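PDB 3E6E: alanine racemase, which belongs to the alanine racemase family, whose two-domain chains join an N-terminal TIM-type barrel to a C-terminal domain rich in beta strands. Local coordinates for residues A92-L97 / T125-H130; E110-A115 / R153-H158; E146-A151 / K189-V194. The protein carries 1 engineered substitution. All coordinates share one frame; numbering follows the deposited sequence.

Contact 1. Residues A92-L97 / T125-H130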
loop_
_atom_site.group_PDB
_atom_site.type_symbol
_atom_site.label_atom_id
_atom_site.label_comp_id
_atom_site.label_asym_id
_atom_site.label_seq_id
_atom_site.Cartn_x
_atom_site.Cartn_y
_atom_site.Cartn_z
ATOM N N ALA A 92 23.628 7.455 -13.818
ATOM C CA ALA A 92 24.020 6.127 -14.246
ATOM C C ALA A 92 23.098 5.504 -15.304
ATOM O O ALA A 92 23.496 4.549 -15.971
ATOM C CB ALA A 92 24.121 5.218 -13.033
ATOM N N TYR A 93 21.889 6.042 -15.479
ATOM C CA TYR A 93 20.953 5.475 -16.454
ATOM C C TYR A 93 20.703 6.320 -17.704
ATOM O O TYR A 93 19.721 6.105 -18.421
ATOM C CB TYR A 93 19.614 5.169 -15.771
ATOM C CG TYR A 93 19.761 4.405 -14.473
ATOM C CD1 TYR A 93 19.337 4.963 -13.261
ATOM C CD2 TYR A 93 20.367 3.147 -14.441
ATOM C CE1 TYR A 93 19.517 4.286 -12.051
ATOM C CE2 TYR A 93 20.554 2.464 -13.236
ATOM C CZ TYR A 93 20.128 3.040 -12.049
ATOM O OH TYR A 93 20.327 2.386 -10.862
ATOM N N VAL A 94 21.592 7.272 -17.973
ATOM C CA VAL A 94 21.454 8.123 -19.155
ATOM C C VAL A 94 21.369 7.267 -20.426
ATOM O O VAL A 94 20.560 7.547 -21.320
ATOM C CB VAL A 94 22.638 9.102 -19.282
ATOM C CG1 VAL A 94 22.386 10.066 -20.429
ATOM C CG2 VAL A 94 22.814 9.864 -17.995
ATOM N N PRO A 95 22.205 6.214 -20.523
ATOM C CA PRO A 95 22.169 5.354 -21.707
ATOM C C PRO A 95 20.819 4.675 -21.906
ATOM O O PRO A 95 20.415 4.417 -23.037
ATOM C CB PRO A 95 23.324 4.369 -21.470
ATOM C CG PRO A 95 23.510 4.375 -20.010
ATOM C CD PRO A 95 23.310 5.819 -19.633
ATOM N N LEU A 96 20.106 4.384 -20.823
ATOM C CA LEU A 96 18.793 3.771 -20.983
ATOM C C LEU A 96 17.861 4.856 -21.516
ATOM O O LEU A 96 17.011 4.597 -22.372
ATOM C CB LEU A 96 18.263 3.221 -19.654
ATOM C CG LEU A 96 19.036 2.091 -18.962
ATOM C CD1 LEU A 96 18.247 1.635 -17.746
ATOM C CD2 LEU A 96 19.263 0.919 -19.904
ATOM N N LEU A 97 18.029 6.077 -21.013
ATOM C CA LEU A 97 17.227 7.208 -21.465
ATOM C C LEU A 97 17.274 7.266 -22.996
ATOM O O LEU A 97 16.242 7.418 -23.665
ATOM C CB LEU A 97 17.782 8.502 -20.881
ATOM C CG LEU A 97 17.738 8.567 -19.356
ATOM C CD1 LEU A 97 18.439 9.810 -18.846
ATOM C CD2 LEU A 97 16.294 8.564 -18.913
ATOM N N THR A 125 20.932 10.304 -31.444
ATOM C CA THR A 125 19.851 10.294 -30.465
ATOM C C THR A 125 20.096 11.318 -29.362
ATOM O O THR A 125 20.740 11.020 -28.356
ATOM C CB THR A 125 19.679 8.901 -29.829
ATOM O OG1 THR A 125 20.868 8.549 -29.113
ATOM C CG2 THR A 125 19.410 7.857 -30.902
ATOM N N PRO A 126 19.578 12.526 -29.558
ATOM C CA PRO A 126 19.738 13.604 -28.573
ATOM C C PRO A 126 18.998 13.306 -27.286
ATOM O O PRO A 126 17.985 12.612 -27.295
ATOM C CB PRO A 126 19.134 14.818 -29.273
ATOM C CG PRO A 126 19.287 14.500 -30.720
ATOM C CD PRO A 126 18.931 13.040 -30.773
ATOM N N LEU A 127 19.506 13.841 -26.181
ATOM C CA LEU A 127 18.879 13.640 -24.890
ATOM C C LEU A 127 17.761 14.661 -24.742
ATOM O O LEU A 127 18.022 15.844 -24.510
ATOM C CB LEU A 127 19.893 13.825 -23.756
ATOM C CG LEU A 127 19.337 13.657 -22.330
ATOM C CD1 LEU A 127 18.990 12.199 -22.091
ATOM C CD2 LEU A 127 20.354 14.125 -21.302
ATOM N N ARG A 128 16.519 14.198 -24.890
ATOM C CA ARG A 128 15.340 15.056 -24.772
ATOM C C ARG A 128 15.202 15.475 -23.306
ATOM O O ARG A 128 14.731 14.692 -22.484
ATOM C CB ARG A 128 14.088 14.281 -25.216
ATOM C CG ARG A 128 14.350 13.284 -26.349
ATOM C CD ARG A 128 13.093 12.506 -26.746
ATOM N NE ARG A 128 12.343 13.104 -27.852
ATOM C CZ ARG A 128 12.678 12.987 -29.136
ATOM N NH1 ARG A 128 13.753 12.292 -29.480
ATOM N NH2 ARG A 128 11.937 13.560 -30.079
ATOM N N VAL A 129 15.617 16.701 -22.980
ATOM C CA VAL A 129 15.555 17.192 -21.601
ATOM C C VAL A 129 14.529 18.286 -21.359
ATOM O O VAL A 129 14.211 19.058 -22.245
ATOM C CB VAL A 129 16.925 17.757 -21.108
ATOM C CG1 VAL A 129 18.067 16.863 -21.565
ATOM C CG2 VAL A 129 17.107 19.177 -21.590
ATOM N N HIS A 130 14.020 18.337 -20.135
ATOM C CA HIS A 130 13.060 19.347 -19.715
ATOM C C HIS A 130 13.703 19.996 -18.492
ATOM O O HIS A 130 14.096 19.298 -17.543
ATOM C CB HIS A 130 11.719 18.706 -19.334
ATOM C CG HIS A 130 10.880 18.302 -20.508
ATOM N ND1 HIS A 130 9.693 18.928 -20.823
ATOM C CD2 HIS A 130 11.045 17.324 -21.431
ATOM C CE1 HIS A 130 9.164 18.353 -21.889
ATOM N NE2 HIS A 130 9.964 17.376 -22.278
#
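Leu97 and Leu127 bring the two backbones nearest each other, their CA atoms 7.5 Å apart, where the short helix 94-99 passes the chain leading into strand 129-132. Both belong to the TIM-type barrel of the N-terminal domain: the helix lies in the outer layer, and the strand is one stave of the parallel sheet inside. Tyr93 sits at the N-cap, and its O receives the backbone N of Leu97 at 3.1 Å, closing the first turn. No hydrogen bond joins the two segments, and only 94 Å² of surface is buried between them.

The contact is wholly aliphatic and buried. Leu127 supplies one methyl, CD1, to both of its partners on the helix. Its CG is anti to the backbone N (chi1 179°), which carries the branch out from the chain and toward the helix, although the CB itself leaves to one side. Leu97, in contrast, has its CB directed toward the opposing segment. Val94, one turn earlier, brings CG1 to 4.3 Å from Leu127 CD1, so the leucine methyl is met by residues three apart on one helical face.

Leu97 also rests on Ile85 and Val104 of the neighbouring strands, in the layer between helix and sheet. Val94 reaches Gln118 and Leu119 just after helix 109-117, and Leu127 reaches Phe161 in a loop. Arg128, next along the chain, has salt bridges to Asp101 and Glu164. On another side of the helix, the ring of Tyr93 stacks on His6 of the second subunit.

The two leucines meet at a slant, with Leu127 CD1 set between Leu97 CB and Leu97 CD1, at 4.1 Å from each.

Contact 2. Residues E110-A115 / R153-H158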
loop_
_atom_site.group_PDB
_atom_site.type_symbol
_atom_site.label_atom_id
_atom_site.label_comp_id
_atom_site.label_asym_id
_atom_site.label_seq_id
_atom_site.Cartn_x
_atom_site.Cartn_y
_atom_site.Cartn_z
ATOM N N GLU A 110 25.169 21.008 -12.567
ATOM C CA GLU A 110 26.092 19.913 -12.324
ATOM C C GLU A 110 25.723 18.664 -13.134
ATOM O O GLU A 110 26.553 18.140 -13.888
ATOM C CB GLU A 110 26.147 19.593 -10.819
ATOM C CG GLU A 110 24.911 20.000 -10.001
ATOM C CD GLU A 110 24.912 21.469 -9.552
ATOM O OE1 GLU A 110 24.457 22.349 -10.319
ATOM O OE2 GLU A 110 25.370 21.746 -8.421
ATOM N N TRP A 111 24.476 18.210 -12.990
ATOM C CA TRP A 111 23.974 17.024 -13.695
ATOM C C TRP A 111 24.213 17.105 -15.203
ATOM O O TRP A 111 24.847 16.228 -15.795
ATOM C CB TRP A 111 22.464 16.851 -13.445
ATOM C CG TRP A 111 21.893 15.493 -13.844
ATOM C CD1 TRP A 111 21.822 14.373 -13.061
ATOM C CD2 TRP A 111 21.313 15.129 -15.110
ATOM N NE1 TRP A 111 21.235 13.341 -13.757
ATOM C CE2 TRP A 111 20.913 13.776 -15.015
ATOM C CE3 TRP A 111 21.092 15.814 -16.310
ATOM C CZ2 TRP A 111 20.304 13.092 -16.076
ATOM C CZ3 TRP A 111 20.483 15.131 -17.368
ATOM C CH2 TRP A 111 20.096 13.782 -17.240
ATOM N N LEU A 112 23.682 18.159 -15.815
ATOM C CA LEU A 112 23.808 18.387 -17.252
ATOM C C LEU A 112 25.228 18.208 -17.799
ATOM O O LEU A 112 25.451 17.433 -18.728
ATOM C CB LEU A 112 23.306 19.792 -17.597
ATOM C CG LEU A 112 21.809 19.984 -17.812
ATOM C CD1 LEU A 112 21.478 21.466 -17.860
ATOM C CD2 LEU A 112 21.403 19.298 -19.101
ATOM N N GLU A 113 26.183 18.932 -17.223
ATOM C CA GLU A 113 27.563 18.843 -17.679
ATOM C C GLU A 113 28.137 17.459 -17.413
ATOM O O GLU A 113 29.145 17.062 -18.006
ATOM C CB GLU A 113 28.421 19.923 -17.013
ATOM C CG GLU A 113 28.583 19.809 -15.519
ATOM C CD GLU A 113 28.970 21.139 -14.906
ATOM O OE1 GLU A 113 29.364 21.171 -13.717
ATOM O OE2 GLU A 113 28.866 22.164 -15.621
ATOM N N ALA A 114 27.477 16.718 -16.529
ATOM C CA ALA A 114 27.912 15.369 -16.200
ATOM C C ALA A 114 27.344 14.382 -17.218
ATOM O O ALA A 114 28.052 13.493 -17.685
ATOM C CB ALA A 114 27.461 15.001 -14.799
ATOM N N ALA A 115 26.069 14.540 -17.562
ATOM C CA ALA A 115 25.432 13.651 -18.528
ATOM C C ALA A 115 26.130 13.797 -19.881
ATOM O O ALA A 115 26.254 12.842 -20.647
ATOM C CB ALA A 115 23.947 13.994 -18.655
ATOM N N ARG A 153 21.249 28.033 -22.166
ATOM C CA ARG A 153 22.322 28.349 -23.104
ATOM C C ARG A 153 23.316 27.204 -23.201
ATOM O O ARG A 153 23.985 27.026 -24.217
ATOM C CB ARG A 153 23.041 29.630 -22.675
ATOM C CG ARG A 153 23.726 30.365 -23.813
ATOM C CD ARG A 153 24.140 31.759 -23.376
ATOM N NE ARG A 153 25.169 31.713 -22.343
ATOM C CZ ARG A 153 26.395 31.225 -22.523
ATOM N NH1 ARG A 153 26.759 30.734 -23.703
ATOM N NH2 ARG A 153 27.264 31.237 -21.521
ATOM N N PHE A 154 23.403 26.417 -22.140
ATOM C CA PHE A 154 24.323 25.299 -22.131
ATOM C C PHE A 154 23.745 24.170 -22.955
ATOM O O PHE A 154 24.394 23.648 -23.847
ATOM C CB PHE A 154 24.576 24.842 -20.694
ATOM C CG PHE A 154 25.569 23.728 -20.582
ATOM C CD1 PHE A 154 25.194 22.415 -20.839
ATOM C CD2 PHE A 154 26.888 23.989 -20.230
ATOM C CE1 PHE A 154 26.124 21.373 -20.744
ATOM C CE2 PHE A 154 27.828 22.958 -20.133
ATOM C CZ PHE A 154 27.448 21.650 -20.389
ATOM N N VAL A 155 22.508 23.802 -22.655
ATOM C CA VAL A 155 21.847 22.724 -23.364
ATOM C C VAL A 155 21.750 22.973 -24.860
ATOM O O VAL A 155 22.014 22.074 -25.656
ATOM C CB VAL A 155 20.452 22.492 -22.789
ATOM C CG1 VAL A 155 19.650 21.594 -23.708
ATOM C CG2 VAL A 155 20.580 21.870 -21.413
ATOM N N GLN A 156 21.365 24.188 -25.240
ATOM C CA GLN A 156 21.255 24.539 -26.655
ATOM C C GLN A 156 22.623 24.438 -27.308
ATOM O O GLN A 156 22.745 24.368 -28.531
ATOM C CB GLN A 156 20.765 25.972 -26.828
ATOM C CG GLN A 156 19.367 26.240 -26.361
ATOM C CD GLN A 156 18.973 27.675 -26.625
ATOM O OE1 GLN A 156 19.635 28.603 -26.149
ATOM N NE2 GLN A 156 17.899 27.872 -27.389
ATOM N N SER A 157 23.652 24.437 -26.473
ATOM C CA SER A 157 25.014 24.374 -26.956
ATOM C C SER A 157 25.490 23.028 -27.460
ATOM O O SER A 157 25.880 22.917 -28.612
ATOM C CB SER A 157 25.995 24.856 -25.872
ATOM O OG SER A 157 25.842 26.235 -25.594
ATOM N N HIS A 158 25.456 22.017 -26.598
ATOM C CA HIS A 158 26.350 20.872 -26.725
ATOM C C HIS A 158 25.810 19.859 -27.727
ATOM O O HIS A 158 26.576 19.169 -28.401
ATOM C CB HIS A 158 26.562 20.205 -25.364
ATOM C CG HIS A 158 27.588 20.884 -24.511
ATOM N ND1 HIS A 158 28.941 20.781 -24.751
ATOM C CD2 HIS A 158 27.458 21.675 -23.420
ATOM C CE1 HIS A 158 29.601 21.480 -23.844
ATOM N NE2 HIS A 158 28.724 22.032 -23.025
#
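Leu112 and Val155 meet through methyl groups: Val155 CG2 lies 3.6 Å from Leu112 CD2 and 3.7 Å from Leu112 CD1, so it is held at the fork of the leucine, and the two side chains run at about a right angle. Beside this pair, Phe154 sends the far end of its ring to the opposite backbone, with CZ 3.9 Å from both CA and CB of Glu113. With CG opposite the backbone N (chi1 -177°), the Phe154 ring reaches across the gap. Glu113 thus contributes the root of its side chain to the packing.

In the next shell His158, one turn on from Phe154, places CD2 above one face of the phenyl ring, offset toward its rim. On the other helix Trp111 is fixed by a hydrogen bond from NE1 to Val89 O, while Ala115 CB lies over one indole face.

The segments 110-115 and 153-158 run in the same direction, their axes 10.9 Å apart at closest and at 8°, as consecutive outer helices of a TIM-type barrel do. Beneath them, Leu112 packs on Val106 of strand 103-106, and Val155 on Phe161 and Trp163 ahead of strand 165-167.

Contact 3. Residues E146-A151 / K189-V194; sequences EETKQA and KAVLAV
Lys149 and Val194 meet at the carbonyl of Val194, the flat group most closely approached here, for no ring is shared between the two segments. Lys149 CE approaches the carbonyl oxygen from outside its plane, tilted to one side, at 3.1 Å from Val194 O. It is this methylene that faces the oxygen: Lys149 NZ is 4.4 Å from Val194 O, and no hydrogen bond forms. The same CE lies 3.4 Å from Val194 CG1, so the lysine is draped over both the backbone and the side chain of the valine. Lys149 starts out with CG opposite its own N (chi1 166°), and bends at each later torsion fold the chain across Val194 at about a right angle.

Deeper in, Thr148 straddles a methyl of Val191, with OG1 3.3 Å and CG2 3.6 Å from Val191 CG1. The hydroxyl is engaged within its own helix, hydrogen-bonded to Pro145 O, so toward Val191 it acts as a packing atom.

The two segments bury 196 Å² between them, nearly all of it from these two pairs, joining helix 145-158 to the C-terminal end of helix 179-193, its neighbour on the outside of the barrel. Thr148 also packs on Phe142 and Val191 on Val133, both in the loop between strand 129-132 and helix 145-158, while Gln150 and Ala151 touch Gln109 of helix 109-117.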
loop_
_atom_site.group_PDB
_atom_site.type_symbol
_atom_site.label_atom_id
_atom_site.label_comp_id
_atom_site.label_asym_id
_atom_site.label_seq_id
_atom_site.Cartn_x
_atom_site.Cartn_y
_atom_site.Cartn_z
ATOM N N GLU A 146 18.569 33.614 -14.042
ATOM C CA GLU A 146 19.917 33.509 -14.588
ATOM C C GLU A 146 20.401 32.068 -14.570
ATOM O O GLU A 146 21.105 31.630 -15.479
ATOM C CB GLU A 146 20.897 34.390 -13.805
ATOM C CG GLU A 146 20.910 34.171 -12.301
ATOM C CD GLU A 146 19.833 34.969 -11.561
ATOM O OE1 GLU A 146 19.925 35.055 -10.311
ATOM O OE2 GLU A 146 18.904 35.506 -12.218
ATOM N N GLU A 147 20.018 31.337 -13.530
ATOM C CA GLU A 147 20.402 29.942 -13.392
ATOM C C GLU A 147 19.841 29.110 -14.533
ATOM O O GLU A 147 20.518 28.226 -15.065
ATOM C CB GLU A 147 19.899 29.383 -12.062
ATOM C CG GLU A 147 20.816 29.667 -10.900
ATOM C CD GLU A 147 20.403 28.931 -9.633
ATOM O OE1 GLU A 147 19.953 27.760 -9.744
ATOM O OE2 GLU A 147 20.549 29.515 -8.528
ATOM N N THR A 148 18.598 29.392 -14.904
ATOM C CA THR A 148 17.971 28.652 -15.981
ATOM C C THR A 148 18.554 29.122 -17.306
ATOM O O THR A 148 18.726 28.327 -18.234
ATOM C CB THR A 148 16.442 28.843 -15.981
ATOM O OG1 THR A 148 16.094 29.974 -16.780
ATOM C CG2 THR A 148 15.946 29.062 -14.566
ATOM N N LYS A 149 18.861 30.417 -17.382
ATOM C CA LYS A 149 19.462 31.011 -18.577
ATOM C C LYS A 149 20.763 30.284 -18.851
ATOM O O LYS A 149 21.070 29.951 -19.991
ATOM C CB LYS A 149 19.759 32.493 -18.352
ATOM C CG LYS A 149 20.675 33.120 -19.399
ATOM C CD LYS A 149 19.969 33.358 -20.721
ATOM C CE LYS A 149 19.999 34.840 -21.089
ATOM N NZ LYS A 149 21.389 35.382 -21.070
ATOM N N GLN A 150 21.521 30.048 -17.786
ATOM C CA GLN A 150 22.796 29.345 -17.865
ATOM C C GLN A 150 22.563 27.898 -18.299
ATOM O O GLN A 150 23.282 27.366 -19.149
ATOM C CB GLN A 150 23.509 29.394 -16.496
ATOM C CG GLN A 150 24.513 28.271 -16.261
ATOM C CD GLN A 150 25.224 28.358 -14.915
ATOM O OE1 GLN A 150 24.586 28.406 -13.855
ATOM N NE2 GLN A 150 26.558 28.367 -14.953
ATOM N N ALA A 151 21.550 27.270 -17.716
ATOM C CA ALA A 151 21.222 25.890 -18.035
ATOM C C ALA A 151 20.797 25.793 -19.494
ATOM O O ALA A 151 21.261 24.935 -20.247
ATOM C CB ALA A 151 20.100 25.409 -17.131
ATOM N N LYS A 189 7.377 33.748 -14.934
ATOM C CA LYS A 189 7.314 34.678 -16.051
ATOM C C LYS A 189 8.728 35.222 -16.207
ATOM O O LYS A 189 9.272 35.273 -17.310
ATOM C CB LYS A 189 6.335 35.822 -15.776
ATOM C CG LYS A 189 5.903 36.537 -17.044
ATOM C CD LYS A 189 4.967 37.729 -16.814
ATOM C CE LYS A 189 3.554 37.320 -16.376
ATOM N NZ LYS A 189 3.390 37.085 -14.897
ATOM N N ALA A 190 9.330 35.587 -15.079
ATOM C CA ALA A 190 10.681 36.120 -15.063
ATOM C C ALA A 190 11.634 35.162 -15.754
ATOM O O ALA A 190 12.393 35.551 -16.644
ATOM C CB ALA A 190 11.127 36.347 -13.631
ATOM N N VAL A 191 11.571 33.910 -15.352
ATOM C CA VAL A 191 12.435 32.861 -15.882
ATOM C C VAL A 191 12.407 32.844 -17.406
ATOM O O VAL A 191 13.473 32.856 -18.053
ATOM C CB VAL A 191 12.027 31.474 -15.354
ATOM C CG1 VAL A 191 12.876 30.389 -15.998
ATOM C CG2 VAL A 191 12.145 31.424 -13.839
ATOM N N LEU A 192 11.222 32.748 -17.974
ATOM C CA LEU A 192 11.058 32.700 -19.418
ATOM C C LEU A 192 11.405 34.041 -20.054
ATOM O O LEU A 192 11.653 34.115 -21.264
ATOM C CB LEU A 192 9.614 32.320 -19.779
ATOM C CG LEU A 192 9.092 30.968 -19.281
ATOM C CD1 LEU A 192 7.712 30.713 -19.859
ATOM C CD2 LEU A 192 10.041 29.864 -19.696
ATOM N N ALA A 193 11.430 35.087 -19.226
ATOM C CA ALA A 193 11.706 36.453 -19.676
ATOM C C ALA A 193 13.149 36.720 -20.115
ATOM O O ALA A 193 13.421 37.638 -20.894
ATOM C CB ALA A 193 11.311 37.441 -18.579
ATOM N N VAL A 194 14.080 35.923 -19.626
ATOM C CA VAL A 194 15.456 36.134 -19.993
ATOM C C VAL A 194 15.901 35.195 -21.106
ATOM O O VAL A 194 17.008 35.307 -21.619
ATOM C CB VAL A 194 16.355 35.978 -18.776
ATOM C CG1 VAL A 194 17.761 36.458 -19.113
ATOM C CG2 VAL A 194 15.780 36.778 -17.617
#

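The three contacts follow one another round one side of the barrel, contact 1 between a helix and the chain entering a strand, contacts 2 and 3 between neighbouring outer helices. Contacts 1 and 2, centres about 12 Å apart, touch where Leu127 CD2 meets Trp111 CZ3 and Val129 CG2 meets Val155 CG1, each at 4.1 Å. Contacts 2 and 3 share helix 145-158, centres about 15 Å apart, with Leu112 CD1 4.2 Å from Ala151 O. Contacts 1 and 3, centres about 23 Å apart, do not touch. No segment contains a residue of the pocket of the bound cycloserylamide ligand (DCS), though Leu86, Arg139 and His169 of that pocket follow barrel strands 83-85, 129-132 and 165-167.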